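Local coordinates for protein GH26C (Muricauda sp. MAR_2010_75, PDB 6Q78) that probably hydrolyses internal beta-1,4-mannosidic linkages of mannans, as a glycoside hydrolase family 26 beta-mannanase built on a TIM barrel, at residues F148-N154 with L408-Y412; V144-D149 with G212-V218; P224-F228 with Y245-W249. One frame throughout, in Å; residues are numbered along the deposited sequence.

Interaction 1 of 3, residues F148-N154 with L408-Y412; sequences FDMGLVN and LPEMY
Gly151, with phi at +93° in a Schellman motif, turns the chain out of helix 132-150 and brings its carbonyl O to 3.6 Å from Leu408 CD1 in the irregular segment 408-412. That methyl also lies against Leu152, 4.0 Å from its CD1, the two leucines crossing at about a right angle. Tyr412 carries most of the contact. Its ring takes the edge of Phe148 over one face in a tilted edge-to-face pair, with centroids 4.8 Å apart and planes at 56°. Phe148 CE1 stands over the ring centre, and Met411 CB covers the opposite face. With CG anti to the carbonyl carbon (chi1 -60°), the tyrosine reaches the residue just before strand 153-157, where its OH donates to Leu152 O at 2.6 Å. Tyr412 OH also accepts from a water, 2.5 Å away, that itself accepts from Asn154 ND2. A second water links Gly151 O to Met411 N. A phenylalanine in place of Tyr412 could keep the ring packing but would probably leave Leu152 O and the bridging water without their hydroxyl partner. The C-terminal loop is thus joined to the approach to a barrel strand by one direct and one water-mediated bond to backbone carbonyls, as well as by apolar cover.

Interaction 2 of 3, residues V144-D149 with G212-V218; sequences VLRAFD and GSNGALV
The type I beta turn from Gly212 to Gly215, in the loop that leads to strand 220-223, meets the last turns of helix 132-150 through two grips on Asp149 and a fitted contact with the Phe148 ring. Ser213 N donates to Asp149 OD1 on its syn side, at 2.8 Å, nearly straight (N-H...O 168°) and close to the carboxylate plane. Ser213 OG donates to Asp149 OD2 at 2.6 Å, but from well above that plane. OD1 receives a second bond from a water that in turn accepts from Asn214 N, so both carboxylate oxygens are held, which should restrict rotation of the group. In a TIM barrel such a helix packs outside the parallel strands, and here this loop joins it to the approach of strand 220-223, the neighbour of strand 153-157. The buried side of the contact centres on Phe148, whose CG lies anti to the backbone N (chi1 178°), which sends the ring toward the loop, with Val218 over one face and Gly212 beside it. Val218 CG2 makes a CH-pi contact there, 4.0 Å from the ring centroid, and also touches Leu145 CD2 at 3.7 Å; Val218 CG1 meets Val144 CG1. At the ring's edge, in its plane, Asn214 OD1 comes to 3.5 Å from Phe148 CE2. That oxygen is itself held by Ala216 N in an Asx turn. Gly212 CA lies 3.8 Å from Phe148 CD2, too near for a beta carbon, which would collide with CE2 of the same ring.

Interaction 3 of 3, residues P224-F228 with Y245-W249; sequences PFHEF and YIQLW
Tyr245 OH donates to Phe225 O at 2.7 Å, the carbonyl lying at the edge of the tyrosine ring and the donor tilted 30° from the carbonyl plane. CG of Tyr245 is anti to its own backbone N (chi1 -175°), which extends the ring from helix 242-259 to the loop. The same hydroxyl accepts a weak bond from Trp249 NE1, one helical turn on, bent to 129°. Phe228 holds its CG in the crowded position between backbone N and carbonyl carbon; this brings its side chain across that of Tyr245 at about a right angle, Phe228 CB touching Tyr245 CE1 at 3.6 Å and Phe228 CD2 lying 3.2 Å from Tyr245 OH. The ring planes are merely oblique. Segment 224-228 begins the loop leaving the C-terminal end of strand 220-223. In clan GH-A barrels the acid/base glutamate follows this fourth strand, a position consistent with Glu227, which with His226 hydrogen-bonds a Tris molecule, probably from the crystallisation liquor; the bonds to their beta carbons lead away from segment 245-249. Phe225, the residue before them, has a left-handed backbone and turns the other way. Leu248 comes from the opposite direction and sets CD2 squarely over the centre of the Phe225 ring, 3.6 Å from the centroid, while Trp235 makes an edge-to-face pair with that ring. Trp249 lays the six-membered part of the indole against Pro224, CZ2 being 3.7 Å from Pro224 CG.

In the fold
From the N terminus, the first segments met are 144-149, on helix 132-150, and 148-154, which runs from the end of that helix into strand 153-157; they serve interactions 2 and 1 and share Phe148 and Asp149. Interaction 2 closes a 62-residue excursion, tying that helix to the loop ahead of strand 220-223. Just after that strand, interaction 3 closes a short loop onto helix 242-259. Interaction 1 closes last, when segment 408-412 returns after the barrel strands. Its span crosses that of interaction 2 and encloses interaction 3, which follows interaction 2 in series. The centres of 1 and 2 are about 9 Å apart, with a probable hydrogen bond between Ala147 and Leu152; interaction 3 is about 28 Å from both, across the chain's centre from interaction 1.

Interaction 1 of 3, residues F148-N154 with L408-Y412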
loop_
_atom_site.group_PDB
_atom_site.type_symbol
_atom_site.label_atom_id
_atom_site.label_comp_id
_atom_site.label_asym_id
_atom_site.label_seq_id
_atom_site.Cartn_x
_atom_site.Cartn_y
_atom_site.Cartn_z
ATOM N N PHE A 148 13.736 -6.560 0.176
ATOM C CA PHE A 148 14.274 -6.358 -1.162
ATOM C C PHE A 148 15.324 -7.417 -1.491
ATOM O O PHE A 148 15.356 -7.944 -2.613
ATOM C CB PHE A 148 14.887 -4.957 -1.256
ATOM C CG PHE A 148 15.522 -4.665 -2.574
ATOM C CD1 PHE A 148 14.738 -4.442 -3.694
ATOM C CD2 PHE A 148 16.899 -4.642 -2.690
ATOM C CE1 PHE A 148 15.320 -4.163 -4.912
ATOM C CE2 PHE A 148 17.507 -4.366 -3.913
ATOM C CZ PHE A 148 16.693 -4.115 -5.024
ATOM N N ASP A 149 16.205 -7.742 -0.526
ATOM C CA ASP A 149 17.222 -8.771 -0.800
ATOM C C ASP A 149 16.590 -10.112 -1.141
ATOM O O ASP A 149 17.197 -10.912 -1.863
ATOM C CB ASP A 149 18.152 -8.951 0.403
ATOM C CG ASP A 149 19.170 -7.825 0.575
ATOM O OD1 ASP A 149 19.295 -6.966 -0.330
ATOM O OD2 ASP A 149 19.867 -7.835 1.640
ATOM N N MET A 150 15.400 -10.402 -0.614
ATOM C CA MET A 150 14.684 -11.642 -0.907
ATOM C C MET A 150 13.800 -11.524 -2.146
ATOM O O MET A 150 13.204 -12.539 -2.574
ATOM C CB MET A 150 13.846 -12.056 0.322
ATOM C CG MET A 150 14.749 -12.385 1.503
ATOM S SD MET A 150 13.860 -13.155 2.881
ATOM C CE MET A 150 12.658 -11.909 3.202
ATOM N N GLY A 151 13.721 -10.323 -2.730
ATOM C CA GLY A 151 12.942 -10.087 -3.930
ATOM C C GLY A 151 11.527 -9.604 -3.715
ATOM O O GLY A 151 10.788 -9.448 -4.698
ATOM N N LEU A 152 11.106 -9.413 -2.473
ATOM C CA LEU A 152 9.754 -8.947 -2.208
ATOM C C LEU A 152 9.573 -7.529 -2.710
ATOM O O LEU A 152 10.533 -6.778 -2.891
ATOM C CB LEU A 152 9.454 -8.935 -0.710
ATOM C CG LEU A 152 9.117 -10.262 -0.014
ATOM C CD1 LEU A 152 10.212 -11.296 -0.120
ATOM C CD2 LEU A 152 8.763 -9.982 1.430
ATOM N N VAL A 153 8.299 -7.163 -2.914
ATOM C CA VAL A 153 7.885 -5.793 -3.217
ATOM C C VAL A 153 7.650 -5.068 -1.897
ATOM O O VAL A 153 7.109 -5.635 -0.957
ATOM C CB VAL A 153 6.604 -5.843 -4.056
ATOM C CG1 VAL A 153 6.039 -4.466 -4.322
ATOM C CG2 VAL A 153 6.839 -6.592 -5.372
ATOM N N ASN A 154 8.013 -3.780 -1.836
ATOM C CA ASN A 154 7.797 -2.937 -0.649
ATOM C C ASN A 154 6.809 -1.822 -0.963
ATOM O O ASN A 154 6.987 -1.092 -1.940
ATOM C CB ASN A 154 9.114 -2.293 -0.181
ATOM C CG ASN A 154 10.022 -3.254 0.543
ATOM O OD1 ASN A 154 9.796 -3.575 1.721
ATOM N ND2 ASN A 154 11.058 -3.722 -0.135
ATOM N N LEU A 408 7.916 -15.826 -6.297
ATOM C CA LEU A 408 8.070 -14.514 -6.903
ATOM C C LEU A 408 8.909 -14.603 -8.177
ATOM O O LEU A 408 9.963 -15.254 -8.180
ATOM C CB LEU A 408 8.804 -13.583 -5.948
ATOM C CG LEU A 408 7.996 -12.888 -4.864
ATOM C CD1 LEU A 408 8.968 -12.362 -3.803
ATOM C CD2 LEU A 408 7.106 -11.756 -5.443
ATOM N N PRO A 409 8.505 -13.917 -9.252
ATOM C CA PRO A 409 9.431 -13.636 -10.358
ATOM C C PRO A 409 10.581 -12.768 -9.873
ATOM O O PRO A 409 10.550 -12.214 -8.770
ATOM C CB PRO A 409 8.578 -12.806 -11.326
ATOM C CG PRO A 409 7.172 -12.959 -10.886
ATOM C CD PRO A 409 7.220 -13.216 -9.422
ATOM N N GLU A 410 11.567 -12.588 -10.738
ATOM C CA GLU A 410 12.602 -11.565 -10.535
ATOM C C GLU A 410 11.978 -10.220 -10.900
ATOM O O GLU A 410 11.968 -9.796 -12.062
ATOM C CB GLU A 410 13.845 -11.883 -11.360
ATOM C CG GLU A 410 14.509 -13.196 -10.931
ATOM C CD GLU A 410 15.738 -13.532 -11.744
ATOM O OE1 GLU A 410 16.611 -12.658 -11.905
ATOM O OE2 GLU A 410 15.831 -14.679 -12.226
ATOM N N MET A 411 11.459 -9.525 -9.891
ATOM C CA MET A 411 10.678 -8.325 -10.142
ATOM C C MET A 411 11.526 -7.137 -10.535
ATOM O O MET A 411 10.981 -6.140 -11.034
ATOM C CB MET A 411 9.876 -7.967 -8.880
ATOM C CG MET A 411 8.888 -9.070 -8.451
ATOM S SD MET A 411 7.527 -9.330 -9.595
ATOM C CE MET A 411 6.676 -7.757 -9.477
ATOM N N TYR A 412 12.830 -7.182 -10.275
ATOM C CA TYR A 412 13.664 -6.010 -10.426
ATOM C C TYR A 412 14.576 -6.116 -11.634
ATOM O O TYR A 412 15.489 -5.310 -11.781
ATOM C CB TYR A 412 14.456 -5.777 -9.135
ATOM C CG TYR A 412 13.504 -5.574 -7.958
ATOM C CD1 TYR A 412 12.708 -4.453 -7.882
ATOM C CD2 TYR A 412 13.343 -6.548 -6.968
ATOM C CE1 TYR A 412 11.808 -4.273 -6.846
ATOM C CE2 TYR A 412 12.447 -6.366 -5.918
ATOM C CZ TYR A 412 11.687 -5.218 -5.879
ATOM O OH TYR A 412 10.791 -5.032 -4.852
HETATM O O HOH W 1 11.839 -10.282 -7.114
HETATM O O HOH W 2 11.137 -3.233 -3.139
#

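Interaction 2 of 3, residues V144-D149 with G212-V218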
loop_
_atom_site.group_PDB
_atom_site.type_symbol
_atom_site.label_atom_id
_atom_site.label_comp_id
_atom_site.label_asym_id
_atom_site.label_seq_id
_atom_site.Cartn_x
_atom_site.Cartn_y
_atom_site.Cartn_z
ATOM N N VAL A 144 12.786 -3.584 5.336
ATOM C CA VAL A 144 12.649 -3.264 3.914
ATOM C C VAL A 144 13.845 -3.793 3.117
ATOM O O VAL A 144 13.677 -4.331 2.004
ATOM C CB VAL A 144 12.455 -1.744 3.761
ATOM C CG1 VAL A 144 12.667 -1.258 2.297
ATOM C CG2 VAL A 144 11.034 -1.376 4.212
ATOM N N LEU A 145 15.061 -3.622 3.650
ATOM C CA LEU A 145 16.233 -4.137 2.947
ATOM C C LEU A 145 16.209 -5.652 2.899
ATOM O O LEU A 145 16.559 -6.246 1.855
ATOM C CB LEU A 145 17.537 -3.649 3.588
ATOM C CG LEU A 145 17.750 -2.138 3.615
ATOM C CD1 LEU A 145 19.087 -1.839 4.349
ATOM C CD2 LEU A 145 17.803 -1.587 2.197
ATOM N N ARG A 146 15.800 -6.303 4.004
ATOM C CA ARG A 146 15.622 -7.759 4.017
ATOM C C ARG A 146 14.622 -8.180 2.947
ATOM O O ARG A 146 14.862 -9.122 2.163
ATOM C CB ARG A 146 15.101 -8.176 5.397
ATOM C CG ARG A 146 14.481 -9.594 5.504
ATOM C CD ARG A 146 14.168 -9.888 6.971
ATOM N NE ARG A 146 13.395 -11.095 7.197
ATOM C CZ ARG A 146 12.896 -11.427 8.381
ATOM N NH1 ARG A 146 13.075 -10.620 9.423
ATOM N NH2 ARG A 146 12.204 -12.554 8.522
ATOM N N ALA A 147 13.486 -7.477 2.881
ATOM C CA ALA A 147 12.482 -7.808 1.874
ATOM C C ALA A 147 13.056 -7.680 0.467
ATOM O O ALA A 147 12.890 -8.584 -0.370
ATOM C CB ALA A 147 11.248 -6.902 2.043
ATOM N N PHE A 148 13.736 -6.560 0.176
ATOM C CA PHE A 148 14.274 -6.358 -1.162
ATOM C C PHE A 148 15.324 -7.417 -1.491
ATOM O O PHE A 148 15.356 -7.944 -2.613
ATOM C CB PHE A 148 14.887 -4.957 -1.256
ATOM C CG PHE A 148 15.522 -4.665 -2.574
ATOM C CD1 PHE A 148 14.738 -4.442 -3.694
ATOM C CD2 PHE A 148 16.899 -4.642 -2.690
ATOM C CE1 PHE A 148 15.320 -4.163 -4.912
ATOM C CE2 PHE A 148 17.507 -4.366 -3.913
ATOM C CZ PHE A 148 16.693 -4.115 -5.024
ATOM N N ASP A 149 16.205 -7.742 -0.526
ATOM C CA ASP A 149 17.222 -8.771 -0.800
ATOM C C ASP A 149 16.590 -10.112 -1.141
ATOM O O ASP A 149 17.197 -10.912 -1.863
ATOM C CB ASP A 149 18.152 -8.951 0.403
ATOM C CG ASP A 149 19.170 -7.825 0.575
ATOM O OD1 ASP A 149 19.295 -6.966 -0.330
ATOM O OD2 ASP A 149 19.867 -7.835 1.640
ATOM N N GLY A 212 20.147 -1.983 -1.346
ATOM C CA GLY A 212 20.125 -3.425 -1.134
ATOM C C GLY A 212 21.523 -4.021 -1.103
ATOM O O GLY A 212 22.536 -3.362 -1.360
ATOM N N SER A 213 21.571 -5.308 -0.758
ATOM C CA SER A 213 22.858 -5.994 -0.733
ATOM C C SER A 213 23.505 -6.032 -2.104
ATOM O O SER A 213 24.738 -6.152 -2.187
ATOM C CB SER A 213 22.726 -7.405 -0.113
ATOM O OG SER A 213 22.401 -7.346 1.252
ATOM N N ASN A 214 22.718 -5.904 -3.173
ATOM C CA ASN A 214 23.244 -5.871 -4.530
ATOM C C ASN A 214 23.748 -4.494 -4.946
ATOM O O ASN A 214 24.249 -4.351 -6.060
ATOM C CB ASN A 214 22.200 -6.402 -5.529
ATOM C CG ASN A 214 21.029 -5.448 -5.747
ATOM O OD1 ASN A 214 20.866 -4.440 -5.041
ATOM N ND2 ASN A 214 20.183 -5.781 -6.710
ATOM N N GLY A 215 23.632 -3.482 -4.083
ATOM C CA GLY A 215 24.117 -2.157 -4.409
ATOM C C GLY A 215 23.114 -1.248 -5.086
ATOM O O GLY A 215 23.423 -0.074 -5.309
ATOM N N ALA A 216 21.919 -1.733 -5.400
ATOM C CA ALA A 216 20.910 -0.907 -6.040
ATOM C C ALA A 216 19.992 -0.274 -4.988
ATOM O O ALA A 216 19.755 -0.843 -3.918
ATOM C CB ALA A 216 20.008 -1.766 -6.936
ATOM N N LEU A 217 19.419 0.877 -5.337
ATOM C CA LEU A 217 18.353 1.454 -4.519
ATOM C C LEU A 217 17.095 0.585 -4.533
ATOM O O LEU A 217 16.679 0.060 -5.569
ATOM C CB LEU A 217 18.002 2.874 -5.003
ATOM C CG LEU A 217 19.104 3.918 -4.787
ATOM C CD1 LEU A 217 18.718 5.268 -5.394
ATOM C CD2 LEU A 217 19.332 4.068 -3.297
ATOM N N VAL A 218 16.458 0.466 -3.374
ATOM C CA VAL A 218 15.243 -0.328 -3.223
ATOM C C VAL A 218 14.068 0.460 -3.793
ATOM O O VAL A 218 13.741 1.542 -3.263
ATOM C CB VAL A 218 14.960 -0.617 -1.741
ATOM C CG1 VAL A 218 13.631 -1.378 -1.602
ATOM C CG2 VAL A 218 16.126 -1.383 -1.114
HETATM O O HOH W 3 19.886 -6.888 -2.970
#

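Interaction 3 of 3, residues P224-F228 with Y245-W249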
loop_
_atom_site.group_PDB
_atom_site.type_symbol
_atom_site.label_atom_id
_atom_site.label_comp_id
_atom_site.label_asym_id
_atom_site.label_seq_id
_atom_site.Cartn_x
_atom_site.Cartn_y
_atom_site.Cartn_z
ATOM N N PRO A 224 0.295 7.658 -0.363
ATOM C CA PRO A 224 -0.021 8.671 0.654
ATOM C C PRO A 224 -1.494 9.066 0.625
ATOM O O PRO A 224 -2.202 8.879 -0.379
ATOM C CB PRO A 224 0.810 9.877 0.200
ATOM C CG PRO A 224 0.792 9.739 -1.327
ATOM C CD PRO A 224 0.908 8.227 -1.580
ATOM N N PHE A 225 -1.943 9.629 1.760
ATOM C CA PHE A 225 -3.281 10.257 1.834
ATOM C C PHE A 225 -4.364 9.286 1.377
ATOM O O PHE A 225 -5.286 9.619 0.627
ATOM C CB PHE A 225 -3.309 11.617 1.093
ATOM C CG PHE A 225 -2.192 12.529 1.537
ATOM C CD1 PHE A 225 -2.188 12.997 2.847
ATOM C CD2 PHE A 225 -1.144 12.874 0.688
ATOM C CE1 PHE A 225 -1.151 13.794 3.308
ATOM C CE2 PHE A 225 -0.105 13.678 1.128
ATOM C CZ PHE A 225 -0.125 14.150 2.445
ATOM N N HIS A 226 -4.256 8.064 1.894
ATOM C CA HIS A 226 -5.171 6.998 1.493
ATOM C C HIS A 226 -6.524 7.088 2.212
ATOM O O HIS A 226 -6.692 7.744 3.253
ATOM C CB HIS A 226 -4.521 5.626 1.773
ATOM C CG HIS A 226 -4.279 5.350 3.231
ATOM N ND1 HIS A 226 -3.526 6.192 4.032
ATOM C CD2 HIS A 226 -4.671 4.320 4.029
ATOM C CE1 HIS A 226 -3.477 5.701 5.253
ATOM N NE2 HIS A 226 -4.150 4.559 5.282
ATOM N N GLU A 227 -7.505 6.395 1.649
ATOM C CA GLU A 227 -8.832 6.332 2.272
ATOM C C GLU A 227 -9.428 7.711 2.466
ATOM O O GLU A 227 -10.204 7.942 3.411
ATOM C CB GLU A 227 -8.814 5.535 3.598
ATOM C CG GLU A 227 -8.346 4.073 3.358
ATOM C CD GLU A 227 -8.163 3.261 4.614
ATOM O OE1 GLU A 227 -8.487 3.713 5.710
ATOM O OE2 GLU A 227 -7.639 2.119 4.489
ATOM N N PHE A 228 -9.145 8.607 1.519
ATOM C CA PHE A 228 -9.555 10.004 1.583
ATOM C C PHE A 228 -11.045 10.197 1.314
ATOM O O PHE A 228 -11.539 11.336 1.458
ATOM C CB PHE A 228 -8.770 10.748 0.489
ATOM C CG PHE A 228 -8.998 10.172 -0.901
ATOM C CD1 PHE A 228 -10.135 10.516 -1.622
ATOM C CD2 PHE A 228 -8.116 9.265 -1.453
ATOM C CE1 PHE A 228 -10.358 9.958 -2.872
ATOM C CE2 PHE A 228 -8.329 8.712 -2.720
ATOM C CZ PHE A 228 -9.467 9.063 -3.416
ATOM N N TYR A 245 -7.374 18.552 -2.460
ATOM C CA TYR A 245 -6.755 17.229 -2.401
ATOM C C TYR A 245 -5.858 17.004 -3.607
ATOM O O TYR A 245 -4.725 16.524 -3.471
ATOM C CB TYR A 245 -7.835 16.143 -2.310
ATOM C CG TYR A 245 -7.243 14.780 -2.129
ATOM C CD1 TYR A 245 -6.942 14.304 -0.846
ATOM C CD2 TYR A 245 -6.929 13.980 -3.231
ATOM C CE1 TYR A 245 -6.334 13.058 -0.679
ATOM C CE2 TYR A 245 -6.331 12.737 -3.067
ATOM C CZ TYR A 245 -6.061 12.280 -1.786
ATOM O OH TYR A 245 -5.469 11.033 -1.650
ATOM N N ILE A 246 -6.342 17.368 -4.794
ATOM C CA ILE A 246 -5.566 17.176 -6.013
ATOM C C ILE A 246 -4.319 18.050 -5.999
ATOM O O ILE A 246 -3.226 17.609 -6.395
ATOM C CB ILE A 246 -6.460 17.450 -7.236
ATOM C CG1 ILE A 246 -7.489 16.320 -7.393
ATOM C CG2 ILE A 246 -5.624 17.576 -8.515
ATOM C CD1 ILE A 246 -8.468 16.597 -8.543
ATOM N N GLN A 247 -4.450 19.295 -5.520
ATOM C CA GLN A 247 -3.282 20.169 -5.411
ATOM C C GLN A 247 -2.244 19.572 -4.475
ATOM O O GLN A 247 -1.040 19.638 -4.739
ATOM C CB GLN A 247 -3.714 21.543 -4.897
ATOM C CG GLN A 247 -2.575 22.540 -4.811
ATOM C CD GLN A 247 -2.970 23.866 -4.160
ATOM O OE1 GLN A 247 -4.126 24.079 -3.789
ATOM N NE2 GLN A 247 -2.005 24.773 -4.052
ATOM N N LEU A 248 -2.688 19.015 -3.347
ATOM C CA LEU A 248 -1.758 18.374 -2.424
ATOM C C LEU A 248 -1.036 17.207 -3.095
ATOM O O LEU A 248 0.200 17.097 -3.015
ATOM C CB LEU A 248 -2.524 17.872 -1.199
ATOM C CG LEU A 248 -1.710 16.984 -0.254
ATOM C CD1 LEU A 248 -0.488 17.711 0.346
ATOM C CD2 LEU A 248 -2.607 16.427 0.858
ATOM N N TRP A 249 -1.782 16.369 -3.818
ATOM C CA TRP A 249 -1.163 15.227 -4.483
ATOM C C TRP A 249 -0.136 15.678 -5.519
ATOM O O TRP A 249 0.973 15.132 -5.587
ATOM C CB TRP A 249 -2.234 14.367 -5.146
ATOM C CG TRP A 249 -2.333 12.989 -4.538
ATOM C CD1 TRP A 249 -3.068 12.648 -3.443
ATOM C CD2 TRP A 249 -1.652 11.783 -4.950
ATOM N NE1 TRP A 249 -2.916 11.310 -3.162
ATOM C CE2 TRP A 249 -2.053 10.760 -4.068
ATOM C CE3 TRP A 249 -0.781 11.455 -6.018
ATOM C CZ2 TRP A 249 -1.596 9.451 -4.203
ATOM C CZ3 TRP A 249 -0.329 10.191 -6.118
ATOM C CH2 TRP A 249 -0.752 9.200 -5.243
#